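Local coordinates for putative rhamnosidase (Streptomyces avermitilis, PDB 3W5M), which hydrolyses terminal non-reducing alpha-L-rhamnose residues from plant flavonoid glycosides and gum arabic, and carries a calcium-dependent rhamnose-binding module, at residues A127-A132 and A301-R306; D549-K554 and E559-R564; M655-F660 and Q708-R713; V702-Y707 and A768-R773; W845-G850 and E895-I900. All blocks are in the same frame, centred on the assembly; numbering follows the deposited sequence.

Contact 1: A127-A132 and A301-R306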
# COMPACT_ATOMS: atom_id res chain seq x y z
N ALA A 127 -9.47 -29.34 -2.44
CA ALA A 127 -10.35 -28.96 -1.33
C ALA A 127 -9.86 -29.33 0.09
O ALA A 127 -10.02 -28.53 1.01
CB ALA A 127 -11.78 -29.48 -1.56
N PRO A 128 -9.26 -30.52 0.27
CA PRO A 128 -8.73 -30.87 1.59
C PRO A 128 -7.65 -29.89 2.11
O PRO A 128 -7.42 -29.82 3.32
CB PRO A 128 -8.10 -32.26 1.36
CG PRO A 128 -8.80 -32.83 0.18
CD PRO A 128 -9.25 -31.67 -0.67
N LEU A 129 -7.02 -29.14 1.21
CA LEU A 129 -5.93 -28.22 1.57
C LEU A 129 -6.37 -26.74 1.62
O LEU A 129 -5.73 -25.92 2.28
CB LEU A 129 -4.72 -28.41 0.63
CG LEU A 129 -4.06 -29.80 0.58
CD1 LEU A 129 -2.86 -29.79 -0.38
CD2 LEU A 129 -3.64 -30.28 1.97
N THR A 130 -7.46 -26.42 0.94
CA THR A 130 -7.89 -25.03 0.84
C THR A 130 -9.20 -24.75 1.59
O THR A 130 -9.62 -23.60 1.70
CB THR A 130 -8.10 -24.60 -0.62
OG1 THR A 130 -9.08 -25.45 -1.24
CG2 THR A 130 -6.80 -24.65 -1.39
N GLU A 131 -9.88 -25.80 2.05
CA GLU A 131 -11.08 -25.59 2.84
C GLU A 131 -10.86 -26.06 4.26
O GLU A 131 -10.28 -27.11 4.50
CB GLU A 131 -12.29 -26.31 2.24
CG GLU A 131 -13.14 -25.41 1.37
CD GLU A 131 -12.56 -25.23 -0.01
OE1 GLU A 131 -12.85 -26.08 -0.89
OE2 GLU A 131 -11.82 -24.23 -0.23
N ALA A 132 -11.35 -25.27 5.21
CA ALA A 132 -11.37 -25.69 6.60
C ALA A 132 -12.31 -26.88 6.72
O ALA A 132 -13.26 -26.99 5.92
CB ALA A 132 -11.83 -24.55 7.50
N ALA A 301 -4.62 -21.17 4.46
CA ALA A 301 -3.27 -21.73 4.37
C ALA A 301 -2.58 -21.19 3.11
O ALA A 301 -3.27 -20.77 2.17
CB ALA A 301 -3.32 -23.25 4.34
N ALA A 302 -1.24 -21.13 3.14
CA ALA A 302 -0.40 -20.89 1.94
C ALA A 302 0.14 -22.23 1.57
O ALA A 302 1.15 -22.67 2.14
CB ALA A 302 0.74 -19.95 2.22
N ASN A 303 -0.55 -22.92 0.68
CA ASN A 303 -0.14 -24.29 0.30
C ASN A 303 1.06 -24.36 -0.61
O ASN A 303 1.40 -23.39 -1.27
CB ASN A 303 -1.32 -25.04 -0.34
CG ASN A 303 -2.43 -25.34 0.66
OD1 ASN A 303 -2.25 -26.10 1.59
ND2 ASN A 303 -3.58 -24.73 0.46
N GLN A 304 1.71 -25.52 -0.66
CA GLN A 304 2.80 -25.78 -1.57
C GLN A 304 2.34 -26.49 -2.85
O GLN A 304 1.60 -27.45 -2.78
CB GLN A 304 3.84 -26.64 -0.86
CG GLN A 304 4.45 -25.94 0.35
CD GLN A 304 5.46 -26.81 1.08
OE1 GLN A 304 5.45 -28.06 0.98
NE2 GLN A 304 6.32 -26.17 1.88
N LEU A 305 2.78 -25.98 -4.00
CA LEU A 305 2.46 -26.59 -5.31
C LEU A 305 3.77 -26.85 -6.04
O LEU A 305 4.70 -26.05 -5.94
CB LEU A 305 1.54 -25.67 -6.11
CG LEU A 305 0.05 -25.61 -5.73
CD1 LEU A 305 -0.22 -25.00 -4.37
CD2 LEU A 305 -0.63 -24.73 -6.78
N ARG A 306 3.89 -27.97 -6.74
CA ARG A 306 5.15 -28.26 -7.40
C ARG A 306 4.97 -29.14 -8.61
O ARG A 306 3.97 -29.85 -8.71
CB ARG A 306 6.16 -28.97 -6.46
CG ARG A 306 5.77 -30.40 -6.13
CD ARG A 306 6.73 -31.02 -5.10
NE ARG A 306 8.15 -30.85 -5.42
CZ ARG A 306 8.88 -31.70 -6.15
NH1 ARG A 306 8.32 -32.76 -6.70
NH2 ARG A 306 10.17 -31.44 -6.35
O HOH W 1 -6.52 -23.10 3.47
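Leu129 and Asn303 bring the short helix 127-130 beside the start of strand 303-311, with their CA atoms 7.1 Å apart. The strand lies in an antiparallel sheet of a beta-sandwich, and the helix follows strand 123-124 at the edge of that same sheet, so the contact joins the connection after the edge strand to one of the inner strands. Asn303 does most of the work. Its CG stands anti to the carbonyl carbon (chi1 -68°), which aims the amide at the helix. There ND2 donates to Leu129 O over 3.1 Å; the bond is fairly straight at the hydrogen, but the donor sits well above the carbonyl plane. OD1 of the same amide rests against Leu129 CB at 3.5 Å. Asparagine suits the place because one short, flat group supplies both the donor and this second touch. The Thr130 side chain crosses that of Asn303 at about a right angle and sets its methyl CG2 3.7 Å from Asn303 ND2, while its hydroxyl donates to Glu131, whose carboxylate also pairs with Arg396. A water completes the junction, donating to Leu129 O and accepting from Ala301 N at 2.9 Å.

Contact 2: D549-K554 and E559-R564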
# COMPACT_ATOMS: atom_id res chain seq x y z
N ASP A 549 2.19 -12.95 14.28
CA ASP A 549 2.83 -14.07 13.59
C ASP A 549 3.27 -15.09 14.63
O ASP A 549 3.77 -14.72 15.70
CB ASP A 549 4.01 -13.57 12.74
CG ASP A 549 3.60 -12.45 11.76
OD1 ASP A 549 2.45 -12.49 11.26
OD2 ASP A 549 4.41 -11.54 11.46
N THR A 550 3.08 -16.37 14.31
CA THR A 550 3.27 -17.45 15.27
C THR A 550 4.22 -18.42 14.60
O THR A 550 4.04 -18.76 13.43
CB THR A 550 1.91 -18.13 15.58
OG1 THR A 550 0.96 -17.14 16.01
CG2 THR A 550 2.05 -19.21 16.66
N TYR A 551 5.26 -18.85 15.33
CA TYR A 551 6.23 -19.77 14.77
C TYR A 551 6.46 -20.93 15.73
O TYR A 551 6.78 -20.69 16.88
CB TYR A 551 7.57 -19.07 14.54
CG TYR A 551 8.68 -19.97 14.01
CD1 TYR A 551 8.67 -20.42 12.68
CD2 TYR A 551 9.73 -20.38 14.84
CE1 TYR A 551 9.67 -21.25 12.20
CE2 TYR A 551 10.75 -21.20 14.36
CZ TYR A 551 10.73 -21.63 13.04
OH TYR A 551 11.71 -22.45 12.54
N THR A 552 6.33 -22.16 15.24
CA THR A 552 6.56 -23.35 16.06
C THR A 552 7.88 -23.98 15.61
O THR A 552 8.06 -24.24 14.44
CB THR A 552 5.40 -24.35 15.95
OG1 THR A 552 4.21 -23.72 16.40
CG2 THR A 552 5.65 -25.59 16.83
N LEU A 553 8.79 -24.21 16.54
CA LEU A 553 10.15 -24.65 16.22
C LEU A 553 10.24 -26.11 15.78
O LEU A 553 9.44 -26.94 16.22
CB LEU A 553 11.04 -24.47 17.45
CG LEU A 553 11.64 -23.08 17.66
CD1 LEU A 553 10.57 -22.04 18.00
CD2 LEU A 553 12.69 -23.13 18.78
N LYS A 554 11.22 -26.39 14.92
CA LYS A 554 11.54 -27.79 14.54
C LYS A 554 12.70 -28.38 15.38
O LYS A 554 13.04 -29.55 15.22
CB LYS A 554 11.82 -27.92 13.04
CG LYS A 554 13.05 -27.18 12.54
CD LYS A 554 13.23 -27.26 11.03
CE LYS A 554 14.15 -26.16 10.56
NZ LYS A 554 14.43 -26.31 9.12
N GLU A 559 17.29 -21.44 14.32
CA GLU A 559 16.21 -21.35 13.34
C GLU A 559 15.96 -19.92 12.86
O GLU A 559 16.22 -18.97 13.59
CB GLU A 559 14.95 -21.97 13.89
CG GLU A 559 15.13 -23.47 14.11
CD GLU A 559 13.93 -24.16 14.71
OE1 GLU A 559 12.77 -23.90 14.28
OE2 GLU A 559 14.12 -25.00 15.62
N THR A 560 15.51 -19.78 11.61
CA THR A 560 15.25 -18.45 11.04
C THR A 560 13.84 -18.47 10.54
O THR A 560 13.52 -19.35 9.75
CB THR A 560 16.16 -18.14 9.84
OG1 THR A 560 17.53 -18.11 10.27
CG2 THR A 560 15.81 -16.78 9.21
N TYR A 561 12.99 -17.54 11.00
CA TYR A 561 11.62 -17.46 10.49
C TYR A 561 11.40 -16.08 9.86
O TYR A 561 11.65 -15.05 10.51
CB TYR A 561 10.59 -17.73 11.59
CG TYR A 561 9.17 -17.44 11.12
CD1 TYR A 561 8.62 -18.10 10.00
CD2 TYR A 561 8.40 -16.47 11.76
CE1 TYR A 561 7.33 -17.80 9.56
CE2 TYR A 561 7.11 -16.17 11.33
CZ TYR A 561 6.59 -16.84 10.23
OH TYR A 561 5.29 -16.52 9.81
N GLU A 562 10.93 -16.07 8.60
CA GLU A 562 10.64 -14.81 7.92
C GLU A 562 9.26 -14.95 7.29
O GLU A 562 9.12 -15.70 6.33
CB GLU A 562 11.68 -14.55 6.85
CG GLU A 562 12.99 -13.98 7.42
CD GLU A 562 14.12 -13.95 6.42
OE1 GLU A 562 14.22 -14.86 5.58
OE2 GLU A 562 14.92 -13.00 6.47
N PRO A 563 8.25 -14.24 7.80
CA PRO A 563 6.92 -14.36 7.16
C PRO A 563 6.94 -14.01 5.66
O PRO A 563 7.80 -13.23 5.21
CB PRO A 563 6.06 -13.36 7.94
CG PRO A 563 6.76 -13.23 9.27
CD PRO A 563 8.23 -13.31 8.95
N ARG A 564 6.00 -14.56 4.90
CA ARG A 564 5.96 -14.26 3.45
C ARG A 564 4.65 -13.58 3.02
O ARG A 564 4.64 -12.82 2.06
CB ARG A 564 6.11 -15.54 2.62
CG ARG A 564 7.50 -16.14 2.57
CD ARG A 564 7.35 -17.63 2.22
NE ARG A 564 8.61 -18.33 1.92
CZ ARG A 564 9.17 -19.24 2.73
NH1 ARG A 564 8.62 -19.51 3.91
NH2 ARG A 564 10.31 -19.84 2.37
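Tyr551 and Tyr561 meet in the interior of a concanavalin-like beta-sandwich, where strands 549-552 and 559-561 face each other in a beta arch: they run nearly antiparallel, but their axes are 9.2 Å apart and no backbone-to-backbone pairing joins them; side chains fill the space. Each tyrosine swings its ring opposite its backbone N (chi1 177° for Tyr551, 171° for Tyr561), and the two side chains slide past each other in opposite directions. The rings are close to parallel but barely overlap. What lies over the Tyr551 face is instead Tyr561 CB, a CH-pi contact 3.7 Å from the ring centroid, and Tyr551 CD1 comes to 3.4 Å from Tyr561 CG. The long rings span the gap while delivering their hydroxyls to polar partners, Tyr561 to Glu437 and Tyr551 to Glu559. Glu559 is extended beyond CG, which carries its carboxylate across to the other strand. Its OE1 takes two bonds: Tyr551 OH donates to the anti lone pair, and Lys554 N arrives on the syn side at 3.0 Å. OE2 accepts from Gln556 N, so the buried carboxylate is well supplied with donors, which probably stabilise its negative charge. Leu553 CB packs 3.6 Å from Glu559 OE2. At the far end Asp549, bonded to His568, sets OD2 3.6 Å from Pro563 CG.

Contact 3: M655-F660 and Q708-R713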
# COMPACT_ATOMS: atom_id res chain seq x y z
N MET A 655 9.76 10.38 -3.51
CA MET A 655 10.07 9.13 -4.22
C MET A 655 9.62 9.26 -5.66
O MET A 655 8.73 10.07 -5.97
CB MET A 655 9.31 7.95 -3.62
CG MET A 655 9.66 7.65 -2.19
SD MET A 655 8.69 6.30 -1.48
CE MET A 655 9.39 4.83 -2.26
N GLU A 656 10.25 8.50 -6.54
CA GLU A 656 9.73 8.36 -7.90
C GLU A 656 8.35 7.70 -7.78
O GLU A 656 8.23 6.52 -7.47
CB GLU A 656 10.68 7.57 -8.80
CG GLU A 656 10.16 7.46 -10.24
CD GLU A 656 9.35 6.19 -10.50
OE1 GLU A 656 9.92 5.08 -10.38
OE2 GLU A 656 8.13 6.27 -10.84
N SER A 657 7.31 8.50 -7.98
CA SER A 657 5.94 8.07 -7.72
C SER A 657 5.14 7.91 -9.01
O SER A 657 3.96 7.55 -8.96
CB SER A 657 5.23 9.07 -6.77
OG SER A 657 5.88 9.08 -5.50
N ALA A 658 5.79 8.11 -10.17
CA ALA A 658 5.07 8.02 -11.45
C ALA A 658 4.51 6.64 -11.75
O ALA A 658 3.34 6.50 -12.06
CB ALA A 658 5.95 8.50 -12.59
N ARG A 659 5.34 5.60 -11.70
CA ARG A 659 4.82 4.29 -12.01
C ARG A 659 3.75 3.89 -10.96
O ARG A 659 2.72 3.29 -11.31
CB ARG A 659 5.94 3.25 -12.01
CG ARG A 659 6.95 3.39 -13.16
CD ARG A 659 8.06 2.33 -12.98
NE ARG A 659 8.84 2.66 -11.79
CZ ARG A 659 9.40 1.75 -10.98
NH1 ARG A 659 9.29 0.45 -11.22
NH2 ARG A 659 10.07 2.16 -9.90
N PHE A 660 4.01 4.22 -9.69
CA PHE A 660 3.13 3.77 -8.59
C PHE A 660 1.74 4.42 -8.72
O PHE A 660 0.73 3.72 -8.67
CB PHE A 660 3.72 4.11 -7.21
CG PHE A 660 3.05 3.38 -6.06
CD1 PHE A 660 3.25 1.99 -5.86
CD2 PHE A 660 2.23 4.07 -5.18
CE1 PHE A 660 2.64 1.33 -4.80
CE2 PHE A 660 1.61 3.42 -4.11
CZ PHE A 660 1.82 2.04 -3.92
N GLN A 708 2.75 17.97 -13.19
CA GLN A 708 3.63 18.99 -12.63
C GLN A 708 5.04 18.46 -12.26
O GLN A 708 6.06 19.09 -12.57
CB GLN A 708 2.97 19.65 -11.42
CG GLN A 708 1.82 20.54 -11.85
CD GLN A 708 2.32 21.70 -12.69
OE1 GLN A 708 3.21 22.45 -12.26
NE2 GLN A 708 1.80 21.84 -13.90
N ALA A 709 5.09 17.29 -11.61
CA ALA A 709 6.38 16.75 -11.16
C ALA A 709 7.20 16.15 -12.28
O ALA A 709 8.45 16.28 -12.29
CB ALA A 709 6.19 15.73 -10.04
N TYR A 710 6.53 15.48 -13.21
CA TYR A 710 7.25 14.64 -14.19
C TYR A 710 7.08 15.15 -15.62
O TYR A 710 7.85 14.77 -16.50
CB TYR A 710 6.87 13.15 -14.09
CG TYR A 710 7.10 12.62 -12.70
CD1 TYR A 710 8.39 12.46 -12.20
CD2 TYR A 710 6.02 12.28 -11.88
CE1 TYR A 710 8.61 11.98 -10.91
CE2 TYR A 710 6.22 11.80 -10.59
CZ TYR A 710 7.52 11.65 -10.11
OH TYR A 710 7.71 11.19 -8.80
N GLY A 711 6.10 16.01 -15.85
CA GLY A 711 5.83 16.45 -17.22
C GLY A 711 5.22 15.32 -18.03
O GLY A 711 5.29 15.34 -19.27
N ASP A 712 4.60 14.34 -17.35
CA ASP A 712 4.06 13.15 -17.99
C ASP A 712 2.75 13.43 -18.71
O ASP A 712 1.68 13.43 -18.08
CB ASP A 712 3.82 12.06 -16.92
CG ASP A 712 3.55 10.70 -17.52
OD1 ASP A 712 2.82 10.60 -18.53
OD2 ASP A 712 4.07 9.69 -16.97
N ARG A 713 2.81 13.66 -20.03
CA ARG A 713 1.60 14.00 -20.81
C ARG A 713 0.69 12.80 -20.96
O ARG A 713 -0.50 12.96 -21.06
CB ARG A 713 1.93 14.60 -22.21
CG ARG A 713 2.70 15.93 -22.11
CD ARG A 713 3.18 16.46 -23.46
NE ARG A 713 2.16 17.25 -24.16
CZ ARG A 713 1.42 16.80 -25.18
NH1 ARG A 713 1.57 15.56 -25.61
NH2 ARG A 713 0.53 17.58 -25.75
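Tyr710 lays its ring against Ala658 and points its hydroxyl at the backbone of Ser657. Its first torsion (chi1 -56°) turns the ring away from its own carbonyl carbon, and it reaches from the end of helix 698-710 to the start of helix 658-671. Ala658 CB sits over one face as a CH-pi contact, 4.1 Å from the ring centroid, and the methyl of Ala709 lies over the opposite face. Alanine suits position 658, since a single methyl lets the helix start come close to the flat ring. At the end of the ring, Ser657 N donates to Tyr710 OH over 2.8 Å, almost perfectly straight at 174°. The turn that receives the tyrosine is held by Glu656. Its OE2 caps the new helix by accepting from Arg659 N at 3.0 Å, while OE1 takes both NE and NH2 of Arg659 in the guanidinium plane. Past the ring, Gly711 ends its helix with positive phi, a conformation easy for glycine, and Asp712 N-caps the next helix through Val715 N while also pairing with Arg26 of the N-terminal immunoglobulin-like domain. Both junctions, 655-657 and 711-712, link successive helices of the (alpha/alpha)6-barrel catalytic domain.

Contact 4: V702-Y707 and A768-R773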
# COMPACT_ATOMS: atom_id res chain seq x y z
N VAL A 702 -4.53 14.10 -8.86
CA VAL A 702 -3.36 13.21 -8.87
C VAL A 702 -2.69 13.16 -10.29
O VAL A 702 -1.46 13.26 -10.39
CB VAL A 702 -3.69 11.84 -8.26
CG1 VAL A 702 -2.48 10.94 -8.35
CG2 VAL A 702 -4.05 11.99 -6.77
N PRO A 703 -3.48 13.04 -11.38
CA PRO A 703 -2.84 13.20 -12.69
C PRO A 703 -2.16 14.55 -12.83
O PRO A 703 -1.06 14.66 -13.39
CB PRO A 703 -4.01 13.05 -13.67
CG PRO A 703 -4.97 12.17 -12.95
CD PRO A 703 -4.86 12.53 -11.50
N TRP A 704 -2.80 15.62 -12.32
CA TRP A 704 -2.18 16.92 -12.44
C TRP A 704 -0.89 17.02 -11.64
O TRP A 704 0.11 17.57 -12.11
CB TRP A 704 -3.14 18.05 -12.01
CG TRP A 704 -2.58 19.40 -12.33
CD1 TRP A 704 -2.14 20.33 -11.44
CD2 TRP A 704 -2.38 19.95 -13.64
NE1 TRP A 704 -1.68 21.45 -12.11
CE2 TRP A 704 -1.81 21.25 -13.46
CE3 TRP A 704 -2.62 19.48 -14.94
CZ2 TRP A 704 -1.47 22.08 -14.54
CZ3 TRP A 704 -2.29 20.32 -16.03
CH2 TRP A 704 -1.73 21.61 -15.81
N ALA A 705 -0.90 16.47 -10.43
CA ALA A 705 0.31 16.45 -9.62
C ALA A 705 1.45 15.68 -10.33
O ALA A 705 2.59 16.14 -10.33
CB ALA A 705 0.01 15.88 -8.22
N LEU A 706 1.15 14.56 -10.98
CA LEU A 706 2.18 13.80 -11.73
C LEU A 706 2.65 14.61 -12.93
O LEU A 706 3.82 14.67 -13.22
CB LEU A 706 1.67 12.43 -12.19
CG LEU A 706 1.25 11.38 -11.15
CD1 LEU A 706 0.68 10.11 -11.76
CD2 LEU A 706 2.43 11.01 -10.22
N TYR A 707 1.73 15.29 -13.58
CA TYR A 707 2.13 16.13 -14.69
C TYR A 707 3.09 17.27 -14.27
O TYR A 707 4.12 17.49 -14.91
CB TYR A 707 0.91 16.65 -15.44
CG TYR A 707 1.32 17.52 -16.58
CD1 TYR A 707 1.94 16.95 -17.71
CD2 TYR A 707 1.13 18.90 -16.55
CE1 TYR A 707 2.33 17.74 -18.78
CE2 TYR A 707 1.51 19.69 -17.63
CZ TYR A 707 2.12 19.10 -18.73
OH TYR A 707 2.53 19.84 -19.82
N ALA A 768 -12.97 21.65 -12.37
CA ALA A 768 -13.21 22.28 -13.67
C ALA A 768 -11.98 23.06 -14.16
O ALA A 768 -11.66 23.03 -15.36
CB ALA A 768 -14.43 23.21 -13.60
N ASP A 769 -11.32 23.76 -13.24
CA ASP A 769 -10.11 24.55 -13.50
C ASP A 769 -9.01 23.62 -13.99
O ASP A 769 -8.37 23.87 -15.02
CB ASP A 769 -9.68 25.24 -12.20
CG ASP A 769 -8.45 26.12 -12.34
OD1 ASP A 769 -7.83 26.22 -13.43
OD2 ASP A 769 -8.08 26.75 -11.34
N LEU A 770 -8.79 22.53 -13.25
CA LEU A 770 -7.74 21.62 -13.66
C LEU A 770 -8.03 20.96 -14.99
O LEU A 770 -7.11 20.77 -15.80
CB LEU A 770 -7.49 20.56 -12.58
CG LEU A 770 -6.84 21.03 -11.29
CD1 LEU A 770 -6.52 19.80 -10.43
CD2 LEU A 770 -5.62 21.92 -11.49
N ALA A 771 -9.30 20.61 -15.23
CA ALA A 771 -9.64 20.01 -16.51
C ALA A 771 -9.31 20.97 -17.67
O ALA A 771 -8.83 20.53 -18.72
CB ALA A 771 -11.09 19.57 -16.54
N ALA A 772 -9.52 22.28 -17.48
CA ALA A 772 -9.17 23.25 -18.52
C ALA A 772 -7.66 23.30 -18.74
O ALA A 772 -7.19 23.41 -19.88
CB ALA A 772 -9.70 24.65 -18.19
N ARG A 773 -6.90 23.21 -17.65
CA ARG A 773 -5.45 23.22 -17.71
C ARG A 773 -4.95 21.98 -18.46
O ARG A 773 -4.03 22.09 -19.27
CB ARG A 773 -4.85 23.31 -16.30
CG ARG A 773 -5.09 24.64 -15.59
CD ARG A 773 -4.26 24.72 -14.32
NE ARG A 773 -4.98 25.35 -13.21
CZ ARG A 773 -4.56 25.32 -11.95
NH1 ARG A 773 -3.42 24.69 -11.62
NH2 ARG A 773 -5.28 25.92 -11.00
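The indole of Trp704 overlaps Leu770, whose CD2 methyl stands over one face, 4.0 Å from the centroid of the five-membered ring. The pair joins helix 698-710 to helix 756-777 in the (alpha/alpha)6-barrel. With its CG trans to the backbone N (chi1 -171°), Trp704 reaches across the gap between the helices. Its six-membered ring continues to Arg773, with CH2 3.6 Å from Arg773 CB and CZ2 3.8 Å from Arg773 CD. The guanidinium stands nearly at right angles to the indole, and Leu770 CD2 also lies over its centre, so this one methyl fills the corner between the two flat groups. Losing the indole to an alanine here is likely to open a gap between the helices, taking the cover from Leu770 CD2 and the aromatic neighbour from the Arg773 methylenes. Arginine suits the partly exposed border: its methylenes pack while its charged end is held by Asp769, one turn earlier, NE donating to OD1 and NH2 to OD2 at 2.9 Å.

Contact 5: W845-G850 and E895-I900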
# COMPACT_ATOMS: atom_id res chain seq x y z
N TRP A 845 -1.08 31.32 17.49
CA TRP A 845 -0.21 30.93 16.39
C TRP A 845 -0.19 29.40 16.21
O TRP A 845 0.88 28.79 16.21
CB TRP A 845 1.21 31.49 16.57
CG TRP A 845 1.25 32.98 16.75
CD1 TRP A 845 1.50 33.65 17.91
CD2 TRP A 845 1.02 33.98 15.74
NE1 TRP A 845 1.46 35.01 17.69
CE2 TRP A 845 1.17 35.24 16.37
CE3 TRP A 845 0.71 33.93 14.37
CZ2 TRP A 845 1.02 36.45 15.67
CZ3 TRP A 845 0.56 35.13 13.68
CH2 TRP A 845 0.71 36.37 14.33
N HIS A 846 -1.37 28.82 16.15
CA HIS A 846 -1.53 27.39 15.83
C HIS A 846 -2.49 27.24 14.67
O HIS A 846 -3.45 28.00 14.53
CB HIS A 846 -2.08 26.57 17.02
CG HIS A 846 -1.15 26.47 18.19
ND1 HIS A 846 -1.05 27.46 19.14
CD2 HIS A 846 -0.31 25.48 18.58
CE1 HIS A 846 -0.16 27.09 20.05
NE2 HIS A 846 0.30 25.89 19.74
N LEU A 847 -2.24 26.24 13.84
CA LEU A 847 -3.17 25.89 12.79
C LEU A 847 -4.44 25.28 13.37
O LEU A 847 -4.46 24.83 14.51
CB LEU A 847 -2.50 24.91 11.80
CG LEU A 847 -2.02 23.54 12.30
CD1 LEU A 847 -3.18 22.55 12.42
CD2 LEU A 847 -0.97 23.02 11.33
N SER A 848 -5.50 25.22 12.57
CA SER A 848 -6.69 24.52 12.99
C SER A 848 -7.22 23.62 11.88
O SER A 848 -8.30 23.03 11.99
CB SER A 848 -7.76 25.52 13.40
OG SER A 848 -8.28 26.12 12.24
N THR A 849 -6.46 23.52 10.80
CA THR A 849 -6.93 22.85 9.58
C THR A 849 -6.91 21.32 9.69
O THR A 849 -6.01 20.77 10.34
CB THR A 849 -6.03 23.26 8.39
OG1 THR A 849 -4.65 23.12 8.76
CG2 THR A 849 -6.26 24.73 8.07
N GLY A 850 -7.84 20.67 9.01
CA GLY A 850 -7.86 19.19 8.81
C GLY A 850 -7.16 18.72 7.52
O GLY A 850 -6.26 19.39 7.01
N GLU A 895 -2.46 10.06 12.12
CA GLU A 895 -3.77 10.34 11.58
C GLU A 895 -4.39 11.63 12.15
O GLU A 895 -5.10 12.32 11.42
CB GLU A 895 -4.73 9.19 11.85
CG GLU A 895 -6.06 9.27 11.11
CD GLU A 895 -6.90 7.99 11.25
OE1 GLU A 895 -6.62 7.20 12.20
OE2 GLU A 895 -7.84 7.79 10.44
N ARG A 896 -4.14 11.90 13.44
CA ARG A 896 -4.79 13.04 14.15
C ARG A 896 -3.73 13.97 14.69
O ARG A 896 -2.66 13.54 15.08
CB ARG A 896 -5.62 12.54 15.34
CG ARG A 896 -6.84 11.71 14.98
CD ARG A 896 -7.38 11.03 16.23
NE ARG A 896 -8.53 10.15 16.00
CZ ARG A 896 -9.80 10.55 16.01
NH1 ARG A 896 -10.10 11.83 16.23
NH2 ARG A 896 -10.77 9.69 15.78
N TRP A 897 -4.04 15.26 14.80
CA TRP A 897 -3.12 16.16 15.47
C TRP A 897 -2.84 15.70 16.92
O TRP A 897 -1.74 15.88 17.44
CB TRP A 897 -3.67 17.60 15.42
CG TRP A 897 -3.75 18.16 14.00
CD1 TRP A 897 -4.88 18.43 13.28
CD2 TRP A 897 -2.64 18.49 13.14
NE1 TRP A 897 -4.54 18.94 12.03
CE2 TRP A 897 -3.18 19.00 11.94
CE3 TRP A 897 -1.25 18.44 13.30
CZ2 TRP A 897 -2.36 19.41 10.87
CZ3 TRP A 897 -0.43 18.86 12.25
CH2 TRP A 897 -1.01 19.35 11.05
N ASP A 898 -3.83 15.05 17.52
CA ASP A 898 -3.74 14.58 18.91
C ASP A 898 -3.84 13.06 19.05
O ASP A 898 -4.48 12.58 19.97
CB ASP A 898 -4.88 15.19 19.74
CG ASP A 898 -6.24 14.93 19.14
OD1 ASP A 898 -6.31 14.50 17.97
OD2 ASP A 898 -7.26 15.15 19.83
N SER A 899 -3.21 12.30 18.16
CA SER A 899 -3.30 10.83 18.29
C SER A 899 -2.84 10.36 19.69
O SER A 899 -3.44 9.45 20.27
CB SER A 899 -2.57 10.11 17.16
OG SER A 899 -3.33 10.22 15.97
N ILE A 900 -1.78 10.99 20.20
CA ILE A 900 -1.51 11.03 21.64
C ILE A 900 -1.94 12.43 22.10
O ILE A 900 -1.47 13.43 21.54
CB ILE A 900 -0.02 10.86 22.00
CG1 ILE A 900 0.52 9.50 21.52
CG2 ILE A 900 0.16 10.98 23.51
CD1 ILE A 900 2.03 9.39 21.47
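Trp897 projects from a type I beta turn, Arg896 to Ser899, and meets Leu847 and Thr849, tying together two of the loops between helices of the (alpha/alpha)6-barrel. CB points toward the loop 845-850, and CG stands on the side of the backbone N (chi1 -65°). From there Trp897 CD1 passes 3.9 Å from Thr849 O. NE1 then donates to that same oxygen over 2.9 Å, approaching nearly along the C=O axis, although the oxygen lies somewhat out of the ring plane. Leu847 CD1 is already near NE1 and comes closest at Trp897 CE2 and CZ2, 3.6 Å from each, sitting over the face of the six-membered ring as a CH-pi contact. By CH2 the nearest branch is Leu847 CD2. The branched leucine thus lays both methyls against the indole. Were a phenylalanine to stand here, the buried Thr849 O would probably lose its indole donor and the Leu847 methyls part of their cover. The same loop holds Glu895, two residues before Trp897, inferred to be the catalytic proton acceptor and salt-bridged to rhamnose-binding Arg634; the Trp897 side chain itself lies about 11 Å from that of His916, which also binds rhamnose. The turn is braced from within by Arg896 N, which donates to Ser899 OG at 3.1 Å.

In the fold
Contacts 1 and 2 lie in the beta-rich part of the chain, their centres about 19 Å apart, whereas contacts 3, 4 and 5 belong to the helical catalytic domain. Contacts 2, 3 and 5 are buried; contacts 1 and 4 are only partly so. Contacts 3 and 4 share helix 698-710 and touch directly, Tyr707 packing against Asp712 and Arg713 and Leu706 against Ala658. An aromatic ring carries each contact from 2 to 5, but a backbone oxygen and an amide carry contact 1. Contact 4 joins helix flanks by apolar packing, contacts 3 and 5 add a polar bond to loop backbone, and contact 2 encloses a carboxylate. Contact 5 alone contains an active-site residue.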